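Local coordinates for protein orotidine 5'-phosphate decarboxylase (Pyrococcus horikoshii, PDB 2CZF) that probably catalyses the decarboxylation of orotidine 5'-monophosphate to UMP, the last step of de novo UMP biosynthesis, at residues A[2-7]-A[186-191]; A[26-31]-A[50-55]. All coordinates share one frame; numbering follows the deposited sequence.

Interaction 1: A[2-7]-A[186-191]; sequences IVLALD and RAIYNA. With XMP (xanthosine-5'-monophosphate), chain C.
Y189 turns one edge of its ring toward the backbone of 2-7: CE2 comes within 3.2 Å of A5 O, which lies near the ring plane, while the carbonyl carbon of D7 sits over a ring face. Its OH packs on D7, 3.7 Å from D7 CB. No hydrogen bond crosses between the segments; A5 O instead accepts from D7 N at 2.7 Å, closing the inverse gamma turn centred on L6. With an alanine in place of Y189, the turn would probably border a gap, and D7 would lose the flat wall beside it. Branched I188 and L4 suit the apolar helix-strand interface: I188 CG2 meets L4 CD1 at 3.5 Å, and chi1 of 177° swings L4's end away from its own backbone N to reach the helix. The bound XMP joins both segments: its O3' donates a weak bond to D7 OD2 (3.2 Å), and its phosphate lies at the N-terminal end of helix 186-189, where G185 N hydrogen-bonds the ligand. Around the contact, helix 11-21 packs V21 on L4 and I17 on Y189, helix 194-205 sets I201 against I2 and I188, and strand 2-5 runs between strands 27-31 and 181-184.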
ATOM      1  N   ILE A   2       9.487  10.823  20.545  1.00 28.82           N
ATOM      2  CA  ILE A   2       8.530   9.729  20.418  1.00 23.39           C
ATOM      3  C   ILE A   2       7.427   9.820  19.359  1.00 22.80           C
ATOM      4  O   ILE A   2       6.797  10.859  19.169  1.00 18.14           O
ATOM      5  CB  ILE A   2       7.844   9.491  21.781  1.00 26.10           C
ATOM      6  CG1 ILE A   2       8.900   9.179  22.848  1.00 26.24           C
ATOM      7  CG2 ILE A   2       6.813   8.367  21.663  1.00 23.45           C
ATOM      8  CD1 ILE A   2       8.321   8.996  24.247  1.00 30.29           C
ATOM      9  N   VAL A   3       7.180   8.707  18.679  1.00 21.91           N
ATOM     10  CA  VAL A   3       6.116   8.655  17.680  1.00 23.29           C
ATOM     11  C   VAL A   3       5.072   7.664  18.180  1.00 23.83           C
ATOM     12  O   VAL A   3       5.374   6.486  18.384  1.00 24.30           O
ATOM     13  CB  VAL A   3       6.619   8.162  16.292  1.00 23.89           C
ATOM     14  CG1 VAL A   3       5.436   8.069  15.327  1.00 21.50           C
ATOM     15  CG2 VAL A   3       7.660   9.117  15.733  1.00 23.01           C
ATOM     16  N   LEU A   4       3.844   8.139  18.376  1.00 24.75           N
ATOM     17  CA  LEU A   4       2.767   7.283  18.863  1.00 25.48           C
ATOM     18  C   LEU A   4       2.065   6.564  17.712  1.00 24.17           C
ATOM     19  O   LEU A   4       1.521   7.204  16.808  1.00 24.83           O
ATOM     20  CB  LEU A   4       1.731   8.106  19.637  1.00 23.83           C
ATOM     21  CG  LEU A   4       0.512   7.324  20.151  1.00 23.24           C
ATOM     22  CD1 LEU A   4       0.939   6.402  21.279  1.00 26.82           C
ATOM     23  CD2 LEU A   4      -0.556   8.295  20.647  1.00 27.73           C
ATOM     24  N   ALA A   5       2.096   5.237  17.753  1.00 26.31           N
ATOM     25  CA  ALA A   5       1.438   4.419  16.736  1.00 29.41           C
ATOM     26  C   ALA A   5       0.001   4.262  17.221  1.00 31.90           C
ATOM     27  O   ALA A   5      -0.306   3.367  18.010  1.00 32.84           O
ATOM     28  CB  ALA A   5       2.117   3.070  16.637  1.00 30.09           C
ATOM     29  N   LEU A   6      -0.873   5.146  16.757  1.00 31.94           N
ATOM     30  CA  LEU A   6      -2.261   5.122  17.191  1.00 36.59           C
ATOM     31  C   LEU A   6      -3.051   3.976  16.577  1.00 34.71           C
ATOM     32  O   LEU A   6      -4.020   4.208  15.865  1.00 37.16           O
ATOM     33  CB  LEU A   6      -2.931   6.459  16.873  1.00 33.82           C
ATOM     34  CG  LEU A   6      -4.200   6.775  17.657  1.00 38.19           C
ATOM     35  CD1 LEU A   6      -3.928   6.662  19.152  1.00 40.81           C
ATOM     36  CD2 LEU A   6      -4.678   8.170  17.305  1.00 38.19           C
ATOM     37  N   ASP A   7      -2.623   2.761  16.874  1.00 37.89           N
ATOM     38  CA  ASP A   7      -3.272   1.565  16.361  1.00 40.81           C
ATOM     39  C   ASP A   7      -4.426   1.130  17.236  1.00 44.69           C
ATOM     40  O   ASP A   7      -4.507  -0.035  17.650  1.00 46.80           O
ATOM     41  CB  ASP A   7      -2.277   0.420  16.241  1.00 40.73           C
ATOM     42  CG  ASP A   7      -1.126   0.793  15.350  1.00 39.38           C
ATOM     43  OD1 ASP A   7      -1.314   1.669  14.493  1.00 38.82           O
ATOM     44  OD2 ASP A   7      -0.036   0.192  15.509  1.00 42.41           O
ATOM     45  N   ARG A 186       1.495  -0.178  21.402  1.00 43.09           N
ATOM     46  CA  ARG A 186       0.954  -0.932  22.534  1.00 46.29           C
ATOM     47  C   ARG A 186       1.334  -0.372  23.905  1.00 46.14           C
ATOM     48  O   ARG A 186       0.492   0.163  24.630  1.00 47.68           O
ATOM     49  CB  ARG A 186       1.419  -2.388  22.479  1.00 47.45           C
ATOM     50  CG  ARG A 186       1.137  -3.096  21.173  1.00 52.92           C
ATOM     51  CD  ARG A 186       0.996  -4.602  21.354  1.00 55.12           C
ATOM     52  NE  ARG A 186       2.231  -5.353  21.136  1.00 60.12           N
ATOM     53  CZ  ARG A 186       2.270  -6.678  20.993  1.00 62.79           C
ATOM     54  NH1 ARG A 186       1.146  -7.382  21.044  1.00 62.66           N
ATOM     55  NH2 ARG A 186       3.429  -7.299  20.793  1.00 63.60           N
ATOM     56  N   ALA A 187       2.608  -0.520  24.249  1.00 44.90           N
ATOM     57  CA  ALA A 187       3.131  -0.081  25.535  1.00 43.03           C
ATOM     58  C   ALA A 187       2.612   1.270  26.007  1.00 42.92           C
ATOM     59  O   ALA A 187       2.798   1.630  27.168  1.00 43.13           O
ATOM     60  CB  ALA A 187       4.660  -0.070  25.496  1.00 45.80           C
ATOM     61  N   ILE A 188       1.962   2.015  25.119  1.00 42.18           N
ATOM     62  CA  ILE A 188       1.410   3.309  25.491  1.00 42.71           C
ATOM     63  C   ILE A 188      -0.115   3.340  25.481  1.00 47.48           C
ATOM     64  O   ILE A 188      -0.733   3.545  26.528  1.00 49.27           O
ATOM     65  CB  ILE A 188       1.918   4.444  24.571  1.00 41.45           C
ATOM     66  CG1 ILE A 188       3.377   4.773  24.900  1.00 38.67           C
ATOM     67  CG2 ILE A 188       1.039   5.686  24.752  1.00 36.60           C
ATOM     68  CD1 ILE A 188       3.997   5.828  24.001  1.00 37.92           C
ATOM     69  N   TYR A 189      -0.726   3.135  24.313  1.00 47.50           N
ATOM     70  CA  TYR A 189      -2.183   3.182  24.210  1.00 47.91           C
ATOM     71  C   TYR A 189      -2.934   2.054  24.928  1.00 48.23           C
ATOM     72  O   TYR A 189      -4.153   2.119  25.073  1.00 48.92           O
ATOM     73  CB  TYR A 189      -2.622   3.271  22.733  1.00 46.83           C
ATOM     74  CG  TYR A 189      -2.353   2.048  21.873  1.00 46.73           C
ATOM     75  CD1 TYR A 189      -2.955   0.824  22.152  1.00 47.95           C
ATOM     76  CD2 TYR A 189      -1.515   2.123  20.762  1.00 46.14           C
ATOM     77  CE1 TYR A 189      -2.732  -0.297  21.346  1.00 48.64           C
ATOM     78  CE2 TYR A 189      -1.284   1.011  19.954  1.00 46.16           C
ATOM     79  CZ  TYR A 189      -1.896  -0.197  20.250  1.00 47.07           C
ATOM     80  OH  TYR A 189      -1.679  -1.305  19.459  1.00 39.31           O
ATOM     81  N   ASN A 190      -2.218   1.027  25.376  1.00 50.22           N
ATOM     82  CA  ASN A 190      -2.848  -0.081  26.094  1.00 53.72           C
ATOM     83  C   ASN A 190      -2.336  -0.197  27.522  1.00 55.63           C
ATOM     84  O   ASN A 190      -2.426  -1.259  28.146  1.00 57.58           O
ATOM     85  CB  ASN A 190      -2.618  -1.408  25.367  1.00 56.15           C
ATOM     86  CG  ASN A 190      -3.788  -1.797  24.484  1.00 57.02           C
ATOM     87  OD1 ASN A 190      -3.777  -2.855  23.850  1.00 57.58           O
ATOM     88  ND2 ASN A 190      -4.808  -0.944  24.440  1.00 57.35           N
ATOM     89  N   ALA A 191      -1.790   0.897  28.038  1.00 55.01           N
ATOM     90  CA  ALA A 191      -1.272   0.914  29.397  1.00 54.96           C
ATOM     91  C   ALA A 191      -2.316   1.566  30.283  1.00 55.05           C
ATOM     92  O   ALA A 191      -3.070   2.436  29.833  1.00 53.78           O
ATOM     93  CB  ALA A 191       0.040   1.700  29.460  1.00 52.18           C
TER
HETATM   94  P   XMP C 209       4.045  -2.189  18.794  1.00 51.69           P
HETATM   95  O1P XMP C 209       4.556  -3.565  18.997  1.00 48.86           O
HETATM   96  O2P XMP C 209       4.622  -1.155  19.884  1.00 45.71           O
HETATM   97  O5' XMP C 209       4.428  -1.576  17.356  1.00 46.82           O
HETATM   98  O3P XMP C 209       2.440  -2.108  18.902  1.00 46.67           O
HETATM   99  C5' XMP C 209       4.546  -0.158  17.209  1.00 45.18           C
HETATM  100  C4' XMP C 209       4.517   0.248  15.733  1.00 45.18           C
HETATM  101  O4' XMP C 209       5.466  -0.568  15.024  1.00 47.00           O
HETATM  102  C1' XMP C 209       4.785  -1.048  13.855  1.00 45.26           C
HETATM  103  N9  XMP C 209       5.494  -2.215  13.280  1.00 45.45           N
HETATM  104  C4  XMP C 209       6.215  -2.195  12.164  1.00 45.63           C
HETATM  105  N3  XMP C 209       6.510  -1.174  11.248  1.00 46.84           N
HETATM  106  N1  XMP C 209       7.815  -2.739   9.949  1.00 46.99           N
HETATM  107  C2  XMP C 209       7.315  -1.444  10.136  1.00 46.22           C
HETATM  108  O2  XMP C 209       7.594  -0.549   9.337  1.00 45.24           O
HETATM  109  C6  XMP C 209       7.512  -3.751  10.870  1.00 48.34           C
HETATM  110  O6  XMP C 209       7.942  -4.894  10.685  1.00 51.27           O
HETATM  111  C5  XMP C 209       6.719  -3.477  11.973  1.00 45.52           C
HETATM  112  N7  XMP C 209       6.281  -4.220  12.989  1.00 46.78           N
HETATM  113  C8  XMP C 209       5.538  -3.449  13.780  1.00 44.66           C
HETATM  114  C2' XMP C 209       3.401  -1.386  14.406  1.00 46.06           C
HETATM  115  O2' XMP C 209       2.473  -1.518  13.326  1.00 50.88           O
HETATM  116  C3' XMP C 209       3.144  -0.065  15.129  1.00 46.27           C
HETATM  117  O3' XMP C 209       2.794   0.946  14.182  1.00 47.97           O

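Interaction 2: A[26-31]-A[50-55]; sequences SMIKVN and TGVEII
The carbonyl O of S26 accepts from two waters that tie it to E53: one, 2.8 Å from S26 O, accepts from E53 N, and the other donates to E53 OE2, which also bonds Y81 OH. S26 O and E53 N stand 3.9 Å apart, too far for a direct bond, and the first water spans them. Past these waters the two backbones pair in parallel register. I28 N donates to E53 O, I55 N to I28 O at 2.8 Å (167°), and V30 N to I55 O. On the face of I28, V30 and I54, branched side chains fill the space: V30 CG1 meets I54 CD1 at 3.7 Å, and I28, its CG1 beside the backbone N (chi1 -63°), reaches CD1 to V52 CB and, tip to tip, to T50 OG1. That oxygen accepts from V52 N in an ST turn and bonds L46 O, while G51 suits its positive phi (68°). On the other face, M27 CE rests 4.1 Å from I55 CD1, and K29, long enough for both tasks, lays CG near I55 CG2 before its chain bends away, carrying NZ to a salt bridge with D57 and a hydrogen bond to O3' of XMP. Adjacent parallel strands linked through helices 32-38 and 41-47 form a beta-alpha-beta crossover of the TIM barrel, with a substrate-binding lysine among them.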
ATOM      1  N   SER A  26       6.190  13.573  19.541  1.00 22.96           N
ATOM      2  CA  SER A  26       6.589  14.488  18.476  1.00 25.20           C
ATOM      3  C   SER A  26       5.731  14.334  17.219  1.00 25.38           C
ATOM      4  O   SER A  26       5.553  15.288  16.459  1.00 26.72           O
ATOM      5  CB  SER A  26       8.058  14.268  18.126  1.00 28.58           C
ATOM      6  OG  SER A  26       8.865  14.262  19.298  1.00 30.68           O
ATOM      7  N   MET A  27       5.230  13.124  16.992  1.00 23.94           N
ATOM      8  CA  MET A  27       4.372  12.851  15.845  1.00 23.67           C
ATOM      9  C   MET A  27       3.396  11.764  16.208  1.00 21.16           C
ATOM     10  O   MET A  27       3.581  11.055  17.189  1.00 20.93           O
ATOM     11  CB  MET A  27       5.177  12.389  14.629  1.00 26.82           C
ATOM     12  CG  MET A  27       6.101  13.435  14.064  1.00 32.33           C
ATOM     13  SD  MET A  27       7.805  12.882  13.955  1.00 39.84           S
ATOM     14  CE  MET A  27       8.149  13.151  12.241  1.00 30.79           C
ATOM     15  N   ILE A  28       2.362  11.640  15.389  1.00 22.83           N
ATOM     16  CA  ILE A  28       1.341  10.617  15.556  1.00 23.90           C
ATOM     17  C   ILE A  28       1.357   9.836  14.251  1.00 22.65           C
ATOM     18  O   ILE A  28       1.258  10.439  13.181  1.00 23.50           O
ATOM     19  CB  ILE A  28      -0.068  11.232  15.699  1.00 27.28           C
ATOM     20  CG1 ILE A  28      -0.149  12.091  16.967  1.00 28.00           C
ATOM     21  CG2 ILE A  28      -1.111  10.116  15.717  1.00 25.87           C
ATOM     22  CD1 ILE A  28      -1.440  12.897  17.078  1.00 24.98           C
ATOM     23  N   LYS A  29       1.479   8.515  14.330  1.00 23.96           N
ATOM     24  CA  LYS A  29       1.494   7.697  13.112  1.00 24.34           C
ATOM     25  C   LYS A  29       0.161   6.966  12.939  1.00 24.83           C
ATOM     26  O   LYS A  29      -0.282   6.272  13.851  1.00 23.54           O
ATOM     27  CB  LYS A  29       2.621   6.652  13.158  1.00 24.22           C
ATOM     28  CG  LYS A  29       2.666   5.737  11.920  1.00 22.46           C
ATOM     29  CD  LYS A  29       3.810   4.722  11.952  1.00 23.60           C
ATOM     30  CE  LYS A  29       3.478   3.487  12.775  1.00 24.72           C
ATOM     31  NZ  LYS A  29       2.322   2.772  12.176  1.00 25.89           N
ATOM     32  N   VAL A  30      -0.486   7.139  11.786  1.00 23.22           N
ATOM     33  CA  VAL A  30      -1.742   6.435  11.526  1.00 23.13           C
ATOM     34  C   VAL A  30      -1.547   5.489  10.333  1.00 23.53           C
ATOM     35  O   VAL A  30      -0.724   5.749   9.446  1.00 21.56           O
ATOM     36  CB  VAL A  30      -2.919   7.405  11.220  1.00 25.08           C
ATOM     37  CG1 VAL A  30      -3.018   8.460  12.309  1.00 26.34           C
ATOM     38  CG2 VAL A  30      -2.737   8.053   9.864  1.00 28.83           C
ATOM     39  N   ASN A  31      -2.314   4.403  10.309  1.00 21.38           N
ATOM     40  CA  ASN A  31      -2.197   3.420   9.243  1.00 20.31           C
ATOM     41  C   ASN A  31      -3.483   3.276   8.423  1.00 21.69           C
ATOM     42  O   ASN A  31      -4.475   3.987   8.655  1.00 19.51           O
ATOM     43  CB  ASN A  31      -1.808   2.066   9.841  1.00 23.56           C
ATOM     44  CG  ASN A  31      -2.770   1.615  10.919  1.00 29.14           C
ATOM     45  OD1 ASN A  31      -3.921   2.075  10.981  1.00 29.58           O
ATOM     46  ND2 ASN A  31      -2.314   0.698  11.770  1.00 29.37           N
ATOM     47  N   THR A  50      -4.666  17.560  18.972  1.00 53.04           N
ATOM     48  CA  THR A  50      -3.430  17.179  19.650  1.00 52.54           C
ATOM     49  C   THR A  50      -2.309  18.157  19.321  1.00 50.28           C
ATOM     50  O   THR A  50      -1.372  18.309  20.097  1.00 52.18           O
ATOM     51  CB  THR A  50      -2.938  15.767  19.237  1.00 54.26           C
ATOM     52  OG1 THR A  50      -2.496  15.793  17.873  1.00 55.71           O
ATOM     53  CG2 THR A  50      -4.051  14.739  19.398  1.00 55.39           C
ATOM     54  N   GLY A  51      -2.409  18.813  18.170  1.00 46.77           N
ATOM     55  CA  GLY A  51      -1.380  19.747  17.757  1.00 45.80           C
ATOM     56  C   GLY A  51      -0.060  19.062  17.417  1.00 45.63           C
ATOM     57  O   GLY A  51       0.993  19.698  17.434  1.00 46.50           O
ATOM     58  N   VAL A  52      -0.114  17.773  17.094  1.00 42.78           N
ATOM     59  CA  VAL A  52       1.085  16.995  16.773  1.00 39.40           C
ATOM     60  C   VAL A  52       1.173  16.599  15.294  1.00 37.87           C
ATOM     61  O   VAL A  52       0.166  16.230  14.690  1.00 37.75           O
ATOM     62  CB  VAL A  52       1.126  15.699  17.618  1.00 38.96           C
ATOM     63  CG1 VAL A  52       2.472  15.034  17.485  1.00 40.75           C
ATOM     64  CG2 VAL A  52       0.820  16.016  19.079  1.00 40.95           C
ATOM     65  N   GLU A  53       2.372  16.669  14.714  1.00 35.04           N
ATOM     66  CA  GLU A  53       2.551  16.292  13.309  1.00 33.96           C
ATOM     67  C   GLU A  53       2.066  14.865  13.096  1.00 30.45           C
ATOM     68  O   GLU A  53       2.001  14.074  14.040  1.00 28.71           O
ATOM     69  CB  GLU A  53       4.020  16.431  12.877  1.00 31.78           C
ATOM     70  CG  GLU A  53       4.404  17.871  12.538  1.00 32.88           C
ATOM     71  CD  GLU A  53       5.822  18.018  12.029  1.00 34.68           C
ATOM     72  OE1 GLU A  53       6.114  19.058  11.389  1.00 38.60           O
ATOM     73  OE2 GLU A  53       6.647  17.108  12.267  1.00 29.58           O
ATOM     74  N   ILE A  54       1.709  14.533  11.861  1.00 30.67           N
ATOM     75  CA  ILE A  54       1.212  13.190  11.587  1.00 27.19           C
ATOM     76  C   ILE A  54       1.933  12.477  10.446  1.00 25.22           C
ATOM     77  O   ILE A  54       2.245  13.078   9.405  1.00 23.38           O
ATOM     78  CB  ILE A  54      -0.310  13.223  11.305  1.00 31.37           C
ATOM     79  CG1 ILE A  54      -0.799  11.838  10.866  1.00 29.93           C
ATOM     80  CG2 ILE A  54      -0.611  14.254  10.243  1.00 34.68           C
ATOM     81  CD1 ILE A  54      -2.316  11.720  10.737  1.00 38.28           C
ATOM     82  N   ILE A  55       2.212  11.197  10.684  1.00 20.20           N
ATOM     83  CA  ILE A  55       2.874  10.322   9.722  1.00 21.57           C
ATOM     84  C   ILE A  55       1.807   9.356   9.233  1.00 22.03           C
ATOM     85  O   ILE A  55       1.189   8.654  10.045  1.00 20.65           O
ATOM     86  CB  ILE A  55       3.985   9.457  10.377  1.00 17.26           C
ATOM     87  CG1 ILE A  55       5.146  10.335  10.847  1.00 22.98           C
ATOM     88  CG2 ILE A  55       4.495   8.416   9.379  1.00 14.07           C
ATOM     89  CD1 ILE A  55       6.238   9.546  11.578  1.00 19.99           C
TER
HETATM   90  O   HOH W   1       4.450  17.828  16.279  1.00 27.67           O
HETATM   91  O   HOH W   2       7.494  16.523  14.776  1.00 42.63           O

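In the fold
Both interactions belong to the same closed barrel and meet at adjacent strands, 2-5 and 27-31, joined where L4 O probably accepts from K29 N and I2 O from S26 N. In sequence, both segments of interaction 2 fall between those of interaction 1. Its chemistry is that of a sheet, with regular backbone bonds between strands. Interaction 1 sets the first strand against a short helix following the last, and relies on side-chain packing instead. Both are largely buried, interaction 1 being partly exposed at D7 and Y189 and interaction 2 at S26 and E53. They converge on the ligand: K29 hydrogen-bonds O3' of XMP, and D7 OD2 takes a weak bond from the same hydroxyl.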